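Local structure of 450aa long hypothetical fmu protein (Pyrococcus horikoshii, 2YXL) at residues A[363-366]-A[367-371]; A[347-350]-A[351-354]; A[321-325]-A[326-330]; A[429-433]-A[434-438]; A[295-298]-A[299-302]. The protein probably methylates RNA cytosine at carbon 5, as an archaeal relative of bacterial Fmu/RsmB enzymes, and binds the S-adenosylmethionine analogue sinefungin. One frame throughout, in Å; residues are numbered along the deposited sequence.

All five contacts are local and lie in the RsmB/F-type methyltransferase region of the chain. Contacts 1 and 5 supply pocket residues: Leu367 lies about 4 Å from sinefungin (side chain to ligand), and Arg296 also touches it, although the centres of the two contacts are 23 Å apart. Contact 3 stands back from the ligand, the Ala322 side chain being about 9 Å from it, with the side chains of contacts 2 and 4 farther still (about 10 and 13 Å). Contacts 2 and 4 approach to about 6 Å between nearest atoms; the side chains of Leu352 and Ala431 are about 8 Å and 9 Å from that of Cys390, the predicted nucleophile. Contacts 4 and 5 lie on opposite sides of the chain's centre.

Contact 1: A[363-366]-A[367-371]; sequences EMSQ and LQREL
Met364 and Leu367 run side by side along helix 361-376, an alpha-helix of the Rossmann-like methyltransferase fold, and the backbone between 363-366 and 367-371 follows the regular i to i+4 scheme. Gln368 N donates to Met364 O at 3.0 Å, with an angle of 156° at the hydrogen. Arg369 N reaches Ser365 O and Glu370 N reaches Gln366 O, both at 3.2 Å; the bond from Leu367 N to Glu363 O, 3.4 Å, is weak. Each of these four carbonyls therefore has a main-chain donor one turn on.

The side chains look elsewhere for partners. Gln368 sets CG beside its own backbone N (chi1 -69°), which brings CG to 3.2 Å from Met364 O and lays the amide back along the preceding turn. Its NE2 is 3.5 Å from Met364 O, but at an angle too poor for a bond; that nitrogen is satisfied instead by Pro339 O and by Glu396 OE1. Ser365 OG and Arg369 NE, 4.1 Å apart, do not pair with each other either: the hydroxyl is bonded to Glu395 O, and NE donates to Asn400 OD1 while the arginine also makes a cation-pi contact with Trp403. Glu370 OE2 makes a salt bridge with Arg320 NE.

The purely apolar element sits on the sinefungin side, where Leu367 also touches the ligand. There the bent methionine chain brings its terminal methyl alongside the leucine, Met364 CE lying 3.8 Å from Leu367 CD2.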
# COMPACT_ATOMS: atom_id res chain seq x y z
N GLU A 363 3.54 -19.01 3.18
CA GLU A 363 2.24 -19.02 3.84
C GLU A 363 1.18 -18.34 2.98
O GLU A 363 0.07 -18.84 2.85
CB GLU A 363 2.35 -18.32 5.20
CG GLU A 363 1.19 -18.56 6.15
CD GLU A 363 1.42 -17.92 7.51
OE1 GLU A 363 1.49 -18.67 8.51
OE2 GLU A 363 1.54 -16.68 7.58
N MET A 364 1.54 -17.20 2.39
CA MET A 364 0.68 -16.50 1.44
C MET A 364 0.52 -17.30 0.15
O MET A 364 -0.57 -17.34 -0.43
CB MET A 364 1.23 -15.10 1.12
CG MET A 364 0.88 -14.02 2.14
SD MET A 364 -0.86 -13.51 2.09
CE MET A 364 -1.53 -14.45 3.47
N SER A 365 1.61 -17.93 -0.29
CA SER A 365 1.62 -18.74 -1.50
C SER A 365 0.62 -19.90 -1.45
O SER A 365 -0.05 -20.18 -2.45
CB SER A 365 3.03 -19.27 -1.79
OG SER A 365 3.10 -19.90 -3.05
N GLN A 366 0.51 -20.56 -0.30
CA GLN A 366 -0.44 -21.66 -0.10
C GLN A 366 -1.89 -21.16 -0.12
O GLN A 366 -2.76 -21.82 -0.69
CB GLN A 366 -0.15 -22.44 1.19
CG GLN A 366 -0.91 -23.77 1.32
CD GLN A 366 -0.64 -24.51 2.62
OE1 GLN A 366 -0.27 -25.69 2.61
NE2 GLN A 366 -0.82 -23.83 3.75
N LEU A 367 -2.14 -20.01 0.50
CA LEU A 367 -3.48 -19.41 0.52
C LEU A 367 -3.95 -19.01 -0.87
O LEU A 367 -5.13 -19.17 -1.21
CB LEU A 367 -3.55 -18.21 1.48
CG LEU A 367 -4.88 -17.46 1.62
CD1 LEU A 367 -6.03 -18.37 2.09
CD2 LEU A 367 -4.74 -16.27 2.54
N GLN A 368 -3.03 -18.50 -1.68
CA GLN A 368 -3.32 -18.12 -3.06
C GLN A 368 -3.71 -19.34 -3.90
O GLN A 368 -4.64 -19.27 -4.71
CB GLN A 368 -2.13 -17.39 -3.68
CG GLN A 368 -1.88 -16.00 -3.08
CD GLN A 368 -0.42 -15.57 -3.12
OE1 GLN A 368 0.41 -16.17 -3.79
NE2 GLN A 368 -0.10 -14.51 -2.38
N ARG A 369 -3.01 -20.46 -3.69
CA ARG A 369 -3.29 -21.71 -4.40
C ARG A 369 -4.68 -22.27 -4.11
O ARG A 369 -5.36 -22.75 -5.02
CB ARG A 369 -2.22 -22.76 -4.12
CG ARG A 369 -0.86 -22.46 -4.74
CD ARG A 369 0.07 -23.65 -4.59
NE ARG A 369 1.48 -23.27 -4.68
CZ ARG A 369 2.50 -24.11 -4.57
NH1 ARG A 369 3.75 -23.66 -4.66
NH2 ARG A 369 2.29 -25.41 -4.36
N GLU A 370 -5.11 -22.21 -2.85
CA GLU A 370 -6.43 -22.73 -2.47
C GLU A 370 -7.57 -21.78 -2.83
O GLU A 370 -8.71 -22.21 -3.00
CB GLU A 370 -6.48 -23.18 -1.00
CG GLU A 370 -6.25 -22.09 0.04
CD GLU A 370 -5.92 -22.65 1.42
OE1 GLU A 370 -5.32 -23.74 1.51
OE2 GLU A 370 -6.25 -21.98 2.43
N LEU A 371 -7.26 -20.49 -2.95
CA LEU A 371 -8.21 -19.54 -3.53
C LEU A 371 -8.28 -19.73 -5.04
O LEU A 371 -9.35 -19.64 -5.65
CB LEU A 371 -7.83 -18.09 -3.18
CG LEU A 371 -7.93 -17.64 -1.72
CD1 LEU A 371 -7.29 -16.27 -1.56
CD2 LEU A 371 -9.37 -17.63 -1.22

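Contact 2: A[347-350]-A[351-354]; sequences GKNP and ELRW
Pro350 occupies the second position of a type I beta turn running from Asn349 to Leu352, and with Asn349 and Glu351 it carries most of the contact between 347-350 and 351-354. The turn ends the loop after strand 331-337 and leads into the short helix 352-355 of the methyltransferase fold. It is closed by Leu352 N, which donates to Asn349 O at 3.2 Å. On the same turn the leucine packs its branch alongside Asn349, with CD1 4.0 Å from Asn349 CB.

Glu351 starts out away from the proline, yet its chain bends at chi2 (-87°) and folds back, so that OE1 comes to 3.6 Å from Pro350 CD and lies against the ring at a slant. Its other oxygen, OE2, is held by a salt bridge to Lys29 NZ and a bond from Ser31 OG; Asn349 OD1 is likewise matched by Gln32 NE2. These partners tie the turn to the N-terminal part of the chain, and Pro350 itself rests on helix 47-75.

The carbonyl of Pro350 receives two donors from Arg353. NE binds Pro350 O at 3.0 Å, bent to 135° at the hydrogen and with the oxygen somewhat out of the guanidinium plane, while the backbone bond from Arg353 N to Pro350 O is weak at 3.4 Å. The arginine chain turns at chi3 (68°) to bring NE back over the turn. With NH1 donating to Ile346 O and NH2 to Asn181 OD1, its N-H groups are met by neutral oxygens, which probably fixes the rotation of this buried group.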
# COMPACT_ATOMS: atom_id res chain seq x y z
N GLY A 347 7.31 1.14 -2.15
CA GLY A 347 7.50 2.56 -2.45
C GLY A 347 6.37 3.39 -1.87
O GLY A 347 6.58 4.51 -1.41
N LYS A 348 5.17 2.82 -1.89
CA LYS A 348 3.96 3.47 -1.40
C LYS A 348 3.80 3.32 0.12
O LYS A 348 3.47 4.29 0.81
CB LYS A 348 2.74 2.90 -2.14
CG LYS A 348 1.41 3.55 -1.79
CD LYS A 348 0.24 2.72 -2.33
CE LYS A 348 -1.09 3.38 -2.03
NZ LYS A 348 -2.19 2.78 -2.84
N ASN A 349 4.03 2.11 0.63
CA ASN A 349 4.03 1.85 2.07
C ASN A 349 5.41 1.36 2.49
O ASN A 349 5.63 0.16 2.64
CB ASN A 349 2.97 0.83 2.46
CG ASN A 349 1.59 1.20 1.98
OD1 ASN A 349 0.98 2.15 2.47
ND2 ASN A 349 1.07 0.43 1.03
N PRO A 350 6.36 2.30 2.68
CA PRO A 350 7.77 1.94 2.81
C PRO A 350 8.09 0.99 3.97
O PRO A 350 9.00 0.18 3.86
CB PRO A 350 8.45 3.30 3.00
CG PRO A 350 7.49 4.29 2.44
CD PRO A 350 6.15 3.75 2.80
N GLU A 351 7.33 1.09 5.06
CA GLU A 351 7.61 0.28 6.26
C GLU A 351 7.44 -1.23 6.06
O GLU A 351 8.00 -2.02 6.81
CB GLU A 351 6.79 0.77 7.47
CG GLU A 351 5.31 0.42 7.45
CD GLU A 351 4.44 1.43 6.72
OE1 GLU A 351 4.93 2.11 5.79
OE2 GLU A 351 3.25 1.53 7.07
N LEU A 352 6.68 -1.61 5.03
CA LEU A 352 6.44 -3.02 4.72
C LEU A 352 7.71 -3.82 4.47
O LEU A 352 7.78 -5.01 4.80
CB LEU A 352 5.46 -3.18 3.55
CG LEU A 352 3.98 -2.86 3.83
CD1 LEU A 352 3.13 -3.16 2.61
CD2 LEU A 352 3.45 -3.63 5.04
N ARG A 353 8.72 -3.16 3.90
CA ARG A 353 10.01 -3.80 3.64
C ARG A 353 10.65 -4.35 4.92
O ARG A 353 11.43 -5.30 4.87
CB ARG A 353 10.97 -2.84 2.92
CG ARG A 353 11.54 -1.73 3.81
CD ARG A 353 12.30 -0.69 3.02
NE ARG A 353 11.43 0.10 2.14
CZ ARG A 353 11.87 0.98 1.24
NH1 ARG A 353 11.00 1.64 0.49
NH2 ARG A 353 13.17 1.19 1.08
N TRP A 354 10.30 -3.76 6.06
CA TRP A 354 10.85 -4.17 7.35
C TRP A 354 9.95 -5.17 8.10
O TRP A 354 10.44 -5.96 8.90
CB TRP A 354 11.14 -2.95 8.23
CG TRP A 354 12.11 -2.01 7.59
CD1 TRP A 354 11.83 -0.79 7.04
CD2 TRP A 354 13.51 -2.22 7.40
NE1 TRP A 354 12.97 -0.23 6.53
CE2 TRP A 354 14.02 -1.08 6.74
CE3 TRP A 354 14.39 -3.26 7.74
CZ2 TRP A 354 15.37 -0.95 6.40
CZ3 TRP A 354 15.74 -3.13 7.40
CH2 TRP A 354 16.21 -1.98 6.74

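Contact 3: A[321-325]-A[326-330]; sequences KAPEI and IGEEV
Ala322 CB meets the flank of Ile326 at CG1, 3.8 Å away, one methyl against one methylene. Ile326 reaches it by placing CG1 between its backbone N and carbonyl carbon (chi1 55°), and CG2 is thereby left to face the neighbouring isoleucine. Those two residues cross at an angle: Ile325 CG2 is 4.1 Å from Ile326 CG2, while the remaining arm of Ile325 leads away.

Further along, the ring of Pro323, which follows a cis peptide bond, is met at a slant by the carboxylate of Glu328. That chain leaves the backbone pointing away and bends at chi2 (82°), so that OE1 stands 3.9 Å from Pro323 CG. A CA-H...O contact accompanies it, Pro323 CA to Gly327 O at 3.3 Å with 147° at the hydrogen; no hydrogen bond joins 321-325 to 326-330.

Both segments belong to the loop that leads from strand 312-315 to strand 331-337 in the Rossmann-like sheet, and the loop folds back on itself through van der Waals touches and this CA-H...O contact. Ile326 also touches Tyr288 and Phe290 of strand 286-290. With an alanine here, the loss of CG1, CG2 and CD1 would probably open a gap where CG1 met Ala322 and the side chain touched Tyr288 and Phe290, and leave Ile325 CG2 without the methyl it touches. Beyond it, Glu329 is the centre of an inverse gamma turn, and its OE1 makes a salt bridge with Lys448 NZ.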
# COMPACT_ATOMS: atom_id res chain seq x y z
N LYS A 321 -14.69 -21.29 0.34
CA LYS A 321 -16.09 -21.64 0.14
C LYS A 321 -16.59 -20.86 -1.08
O LYS A 321 -16.01 -19.82 -1.42
CB LYS A 321 -16.93 -21.29 1.38
CG LYS A 321 -16.39 -21.87 2.69
CD LYS A 321 -17.17 -21.34 3.89
CE LYS A 321 -16.38 -21.49 5.18
NZ LYS A 321 -16.15 -22.92 5.56
N ALA A 322 -17.66 -21.34 -1.71
CA ALA A 322 -18.06 -20.89 -3.05
C ALA A 322 -17.01 -21.37 -4.05
O ALA A 322 -15.94 -20.75 -4.16
CB ALA A 322 -18.25 -19.37 -3.12
N PRO A 323 -17.29 -22.47 -4.78
CA PRO A 323 -18.53 -23.24 -4.95
C PRO A 323 -19.29 -23.62 -3.67
O PRO A 323 -18.75 -23.52 -2.57
CB PRO A 323 -18.05 -24.51 -5.66
CG PRO A 323 -16.87 -24.07 -6.42
CD PRO A 323 -16.18 -23.06 -5.55
N GLU A 324 -20.52 -24.09 -3.86
CA GLU A 324 -21.50 -24.36 -2.77
C GLU A 324 -21.74 -23.20 -1.79
O GLU A 324 -21.97 -23.42 -0.59
CB GLU A 324 -21.29 -25.73 -2.07
CG GLU A 324 -19.86 -26.28 -1.96
CD GLU A 324 -19.09 -25.72 -0.77
OE1 GLU A 324 -19.70 -25.10 0.12
OE2 GLU A 324 -17.86 -25.92 -0.73
N ILE A 325 -21.69 -21.98 -2.32
CA ILE A 325 -22.22 -20.79 -1.65
C ILE A 325 -23.01 -20.01 -2.69
O ILE A 325 -24.13 -19.56 -2.43
CB ILE A 325 -21.10 -19.89 -1.04
CG1 ILE A 325 -20.41 -20.57 0.16
CG2 ILE A 325 -21.64 -18.50 -0.66
CD1 ILE A 325 -21.28 -20.74 1.42
N ILE A 326 -22.42 -19.86 -3.88
CA ILE A 326 -23.06 -19.17 -5.00
C ILE A 326 -23.27 -20.09 -6.19
O ILE A 326 -24.04 -19.77 -7.11
CB ILE A 326 -22.26 -17.91 -5.43
CG1 ILE A 326 -20.80 -18.27 -5.75
CG2 ILE A 326 -22.34 -16.83 -4.35
CD1 ILE A 326 -20.08 -17.24 -6.59
N GLY A 327 -22.59 -21.24 -6.18
CA GLY A 327 -22.72 -22.23 -7.24
C GLY A 327 -21.39 -22.72 -7.77
O GLY A 327 -20.34 -22.15 -7.45
N GLU A 328 -21.43 -23.76 -8.60
CA GLU A 328 -20.23 -24.32 -9.22
C GLU A 328 -19.78 -23.43 -10.38
O GLU A 328 -19.20 -22.37 -10.15
CB GLU A 328 -20.48 -25.77 -9.68
CG GLU A 328 -19.22 -26.63 -9.79
CD GLU A 328 -18.77 -27.22 -8.46
OE1 GLU A 328 -17.55 -27.40 -8.27
OE2 GLU A 328 -19.64 -27.51 -7.60
N GLU A 329 -20.04 -23.86 -11.62
CA GLU A 329 -19.65 -23.09 -12.80
C GLU A 329 -20.68 -22.00 -13.10
O GLU A 329 -21.48 -22.11 -14.03
CB GLU A 329 -19.47 -24.02 -14.01
CG GLU A 329 -18.33 -25.02 -13.87
CD GLU A 329 -18.20 -25.95 -15.07
OE1 GLU A 329 -17.05 -26.25 -15.46
OE2 GLU A 329 -19.24 -26.38 -15.62
N VAL A 330 -20.63 -20.93 -12.31
CA VAL A 330 -21.66 -19.88 -12.37
C VAL A 330 -21.11 -18.50 -12.80
O VAL A 330 -21.89 -17.59 -13.07
CB VAL A 330 -22.43 -19.78 -11.01
CG1 VAL A 330 -21.64 -18.96 -9.98
CG2 VAL A 330 -23.83 -19.21 -11.21

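Contact 4: A[429-433]-A[434-438]; sequences MRAWP and HRHST
Trp432 O is gripped by two backbone donors: His436 N at 2.8 Å, and Arg435 N, whose bond of 3.3 Å is weak. The same histidine also takes the backbone N-H of Trp432. Its ring turns back so that ND1 accepts the hydrogen of Trp432 N at 3.0 Å, with 166° at the hydrogen and the donor lying in the ring plane. Since ND1 acts as acceptor, NE2 probably carries the ring proton, consistent with its weak bond to Asp421 OD1.

Trp432 stands at the N-cap position of the short helix 433-436, directly after strand 429-431 of the mixed sheet, so these bonds mark the change from strand to helix in the methyltransferase fold. The helix ends where Ser437 takes a positive phi, with Ser437 N bonded to Pro433 O at 3.0 Å.

Two side chains lie on the same side of the indole. Arg435 runs alongside it, extended, with a guanidinium face over Trp432 CD1 (CZ to CD1 3.7 Å); the two planes are inclined by 36°. Glu172 and Asp421 take its charge through salt bridges to NH2 and NH1. His434 lies beside the tryptophan near its CB: with CG between its backbone N and carbonyl carbon (chi1 64°), the imidazole brings CE1 to 3.6 Å from Trp432 CB, and NE2 is bonded to Glu172 OE1. Near the sheet, Ala431 CB touches Thr438 CG2 at 3.9 Å, and Thr438 OG1 is bonded to Ala247 N.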
# COMPACT_ATOMS: atom_id res chain seq x y z
N MET A 429 2.14 -10.91 -17.25
CA MET A 429 2.58 -9.52 -17.30
C MET A 429 3.00 -9.01 -15.93
O MET A 429 2.38 -9.36 -14.92
CB MET A 429 1.46 -8.65 -17.88
CG MET A 429 1.85 -7.21 -18.18
SD MET A 429 0.63 -6.38 -19.21
CE MET A 429 -0.80 -6.32 -18.12
N ARG A 430 4.05 -8.21 -15.90
CA ARG A 430 4.53 -7.58 -14.67
C ARG A 430 4.70 -6.07 -14.82
O ARG A 430 5.16 -5.59 -15.86
CB ARG A 430 5.85 -8.21 -14.22
CG ARG A 430 5.70 -9.52 -13.48
CD ARG A 430 7.06 -10.03 -13.03
NE ARG A 430 6.96 -11.15 -12.10
CZ ARG A 430 7.24 -11.09 -10.80
NH1 ARG A 430 7.65 -9.95 -10.25
NH2 ARG A 430 7.12 -12.17 -10.04
N ALA A 431 4.31 -5.34 -13.78
CA ALA A 431 4.60 -3.92 -13.66
C ALA A 431 5.71 -3.75 -12.63
O ALA A 431 5.80 -4.50 -11.66
CB ALA A 431 3.36 -3.15 -13.24
N TRP A 432 6.57 -2.76 -12.87
CA TRP A 432 7.69 -2.47 -11.99
C TRP A 432 7.78 -0.97 -11.69
O TRP A 432 7.59 -0.16 -12.60
CB TRP A 432 9.00 -2.94 -12.62
CG TRP A 432 9.12 -4.42 -12.76
CD1 TRP A 432 8.89 -5.16 -13.89
CD2 TRP A 432 9.52 -5.35 -11.75
NE1 TRP A 432 9.11 -6.49 -13.64
CE2 TRP A 432 9.50 -6.64 -12.33
CE3 TRP A 432 9.88 -5.23 -10.40
CZ2 TRP A 432 9.83 -7.80 -11.61
CZ3 TRP A 432 10.22 -6.37 -9.69
CH2 TRP A 432 10.19 -7.64 -10.30
N PRO A 433 8.06 -0.61 -10.43
CA PRO A 433 8.20 0.80 -10.03
C PRO A 433 9.25 1.56 -10.83
O PRO A 433 8.99 2.68 -11.26
CB PRO A 433 8.61 0.71 -8.55
CG PRO A 433 8.12 -0.63 -8.10
CD PRO A 433 8.27 -1.52 -9.29
N HIS A 434 10.41 0.94 -11.05
CA HIS A 434 11.53 1.59 -11.73
C HIS A 434 11.37 1.65 -13.25
O HIS A 434 12.04 2.44 -13.92
CB HIS A 434 12.86 0.93 -11.35
CG HIS A 434 12.98 -0.50 -11.78
ND1 HIS A 434 12.18 -1.50 -11.28
CD2 HIS A 434 13.82 -1.10 -12.67
CE1 HIS A 434 12.51 -2.65 -11.83
NE2 HIS A 434 13.50 -2.43 -12.68
N ARG A 435 10.47 0.83 -13.80
CA ARG A 435 10.17 0.85 -15.23
C ARG A 435 8.91 1.65 -15.57
O ARG A 435 8.84 2.27 -16.62
CB ARG A 435 10.03 -0.57 -15.79
CG ARG A 435 11.28 -1.44 -15.70
CD ARG A 435 11.05 -2.75 -16.42
NE ARG A 435 11.90 -3.83 -15.91
CZ ARG A 435 11.76 -5.12 -16.21
NH1 ARG A 435 10.79 -5.51 -17.03
NH2 ARG A 435 12.58 -6.02 -15.69
N HIS A 436 7.92 1.61 -14.68
CA HIS A 436 6.58 2.09 -15.04
C HIS A 436 5.99 3.17 -14.13
O HIS A 436 4.91 3.69 -14.42
CB HIS A 436 5.61 0.92 -15.15
CG HIS A 436 6.07 -0.18 -16.06
ND1 HIS A 436 6.41 -1.43 -15.61
CD2 HIS A 436 6.24 -0.20 -17.40
CE1 HIS A 436 6.78 -2.18 -16.63
NE2 HIS A 436 6.68 -1.46 -17.74
N SER A 437 6.67 3.49 -13.04
CA SER A 437 6.19 4.48 -12.06
C SER A 437 4.81 4.13 -11.48
O SER A 437 3.97 5.01 -11.26
CB SER A 437 6.20 5.89 -12.65
OG SER A 437 7.52 6.31 -12.91
N THR A 438 4.59 2.84 -11.27
CA THR A 438 3.43 2.34 -10.53
C THR A 438 3.97 1.26 -9.59
O THR A 438 5.16 0.97 -9.62
CB THR A 438 2.32 1.82 -11.49
OG1 THR A 438 1.11 1.58 -10.75
CG2 THR A 438 2.75 0.55 -12.23

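Contact 5: A[295-298]-A[299-302]; sequences MRMK and RLKD. With SFG (sinefungin), chain B.
The guanidinium groups of Arg296 and Arg299 are turned only 21° from each other but are offset, so that NH1 of Arg299 meets the arm of the other arginine, 3.4 Å from Arg296 CD and 3.6 Å from Arg296 NE. One face of the Arg296 group carries sinefungin: the ribose O3' stands 2.9 Å above its plane, toward the rim, and 3.0 Å from Arg296 NH2. Both arginines lie on helix 294-306, the helix of a beta-alpha-beta unit between strands 286-290 and 312-315 of the Rossmann-like fold.

Bends at chi2 (-90°) and chi3 curl Arg296 over to the pocket, where NH2 makes a weak hydrogen bond to Ala269 O and the chain rests on Pro270. Removing the guanidinium, as an alanine here does, would probably uncover the ribose on this side and leave Ala269 O without that donor.

Along the helix, Lys301 N donates to Met297 O at 3.0 Å and Asp302 N to Lys298 O at 3.1 Å, whereas Arg296 O receives only weak bonds from Arg299 N and Leu300 N. On the buried side Met297 and Leu300 point the same way, Met297 SD lying 3.8 Å from Leu300 CD2.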
# COMPACT_ATOMS: atom_id res chain seq x y z
N MET A 295 -14.43 -5.32 8.68
CA MET A 295 -14.08 -3.91 8.81
C MET A 295 -13.57 -3.31 7.49
O MET A 295 -13.66 -2.10 7.28
CB MET A 295 -13.03 -3.74 9.92
CG MET A 295 -13.09 -2.40 10.64
SD MET A 295 -12.13 -2.40 12.18
CE MET A 295 -13.21 -3.32 13.29
N ARG A 296 -13.05 -4.17 6.62
CA ARG A 296 -12.64 -3.75 5.28
C ARG A 296 -13.84 -3.77 4.34
O ARG A 296 -13.92 -2.98 3.40
CB ARG A 296 -11.54 -4.67 4.74
CG ARG A 296 -10.22 -4.63 5.50
CD ARG A 296 -9.24 -3.60 4.96
NE ARG A 296 -8.79 -3.90 3.61
CZ ARG A 296 -7.81 -4.74 3.30
NH1 ARG A 296 -7.15 -5.39 4.25
NH2 ARG A 296 -7.48 -4.93 2.03
N MET A 297 -14.77 -4.69 4.60
CA MET A 297 -15.98 -4.84 3.79
C MET A 297 -16.92 -3.64 3.95
O MET A 297 -17.59 -3.24 2.99
CB MET A 297 -16.71 -6.14 4.14
CG MET A 297 -17.91 -6.45 3.26
SD MET A 297 -17.49 -6.89 1.56
CE MET A 297 -17.25 -8.66 1.72
N LYS A 298 -16.95 -3.06 5.15
CA LYS A 298 -17.79 -1.89 5.41
C LYS A 298 -17.33 -0.66 4.61
O LYS A 298 -18.14 0.22 4.31
CB LYS A 298 -17.90 -1.58 6.92
CG LYS A 298 -16.66 -0.95 7.56
CD LYS A 298 -16.75 0.58 7.59
CE LYS A 298 -15.40 1.22 7.92
NZ LYS A 298 -14.95 0.95 9.32
N ARG A 299 -16.05 -0.62 4.26
CA ARG A 299 -15.51 0.42 3.40
C ARG A 299 -16.01 0.23 1.97
O ARG A 299 -16.36 1.20 1.29
CB ARG A 299 -13.98 0.45 3.43
CG ARG A 299 -13.38 0.92 4.76
CD ARG A 299 -12.08 1.69 4.55
NE ARG A 299 -11.01 0.86 3.99
CZ ARG A 299 -9.95 0.43 4.68
NH1 ARG A 299 -9.03 -0.31 4.07
NH2 ARG A 299 -9.80 0.75 5.96
N LEU A 300 -16.04 -1.03 1.52
CA LEU A 300 -16.56 -1.39 0.20
C LEU A 300 -18.03 -1.02 0.06
O LEU A 300 -18.44 -0.49 -0.98
CB LEU A 300 -16.32 -2.88 -0.10
CG LEU A 300 -16.93 -3.56 -1.34
CD1 LEU A 300 -16.71 -2.77 -2.62
CD2 LEU A 300 -16.37 -4.96 -1.50
N LYS A 301 -18.82 -1.29 1.10
CA LYS A 301 -20.23 -0.91 1.11
C LYS A 301 -20.40 0.61 1.07
O LYS A 301 -21.31 1.12 0.41
CB LYS A 301 -20.95 -1.50 2.33
CG LYS A 301 -21.14 -3.01 2.27
CD LYS A 301 -21.82 -3.53 3.53
CE LYS A 301 -21.88 -5.05 3.55
NZ LYS A 301 -22.50 -5.57 4.80
N ASP A 302 -19.51 1.33 1.76
CA ASP A 302 -19.50 2.79 1.74
C ASP A 302 -19.17 3.34 0.35
O ASP A 302 -19.79 4.30 -0.10
CB ASP A 302 -18.51 3.35 2.77
CG ASP A 302 -19.07 3.33 4.19
OD1 ASP A 302 -18.27 3.41 5.14
OD2 ASP A 302 -20.31 3.26 4.35
N SFG B . -8.99 -6.48 -4.54
CA SFG B . -8.97 -5.49 -3.44
C SFG B . -9.06 -4.06 -4.01
O SFG B . -9.50 -3.17 -3.26
OXT SFG B . -8.69 -3.89 -5.19
CB SFG B . -7.72 -5.68 -2.58
CG SFG B . -7.73 -7.05 -1.86
CD SFG B . -6.54 -7.25 -0.92
NE SFG B . -5.30 -7.24 -1.71
C5' SFG B . -6.60 -8.60 -0.17
C4' SFG B . -7.94 -8.87 0.56
O4' SFG B . -8.08 -10.31 0.61
C3' SFG B . -7.96 -8.41 2.03
O3' SFG B . -9.03 -7.48 2.21
C2' SFG B . -8.22 -9.70 2.83
O2' SFG B . -9.14 -9.47 3.91
C1' SFG B . -8.87 -10.59 1.78
N9 SFG B . -8.80 -12.05 2.06
C8 SFG B . -7.74 -12.73 2.48
N7 SFG B . -8.05 -14.02 2.61
C5 SFG B . -9.32 -14.17 2.25
C6 SFG B . -10.19 -15.26 2.18
N6 SFG B . -9.77 -16.48 2.51
N1 SFG B . -11.45 -15.06 1.78
C2 SFG B . -11.88 -13.85 1.45
N3 SFG B . -11.08 -12.79 1.51
C4 SFG B . -9.80 -12.92 1.90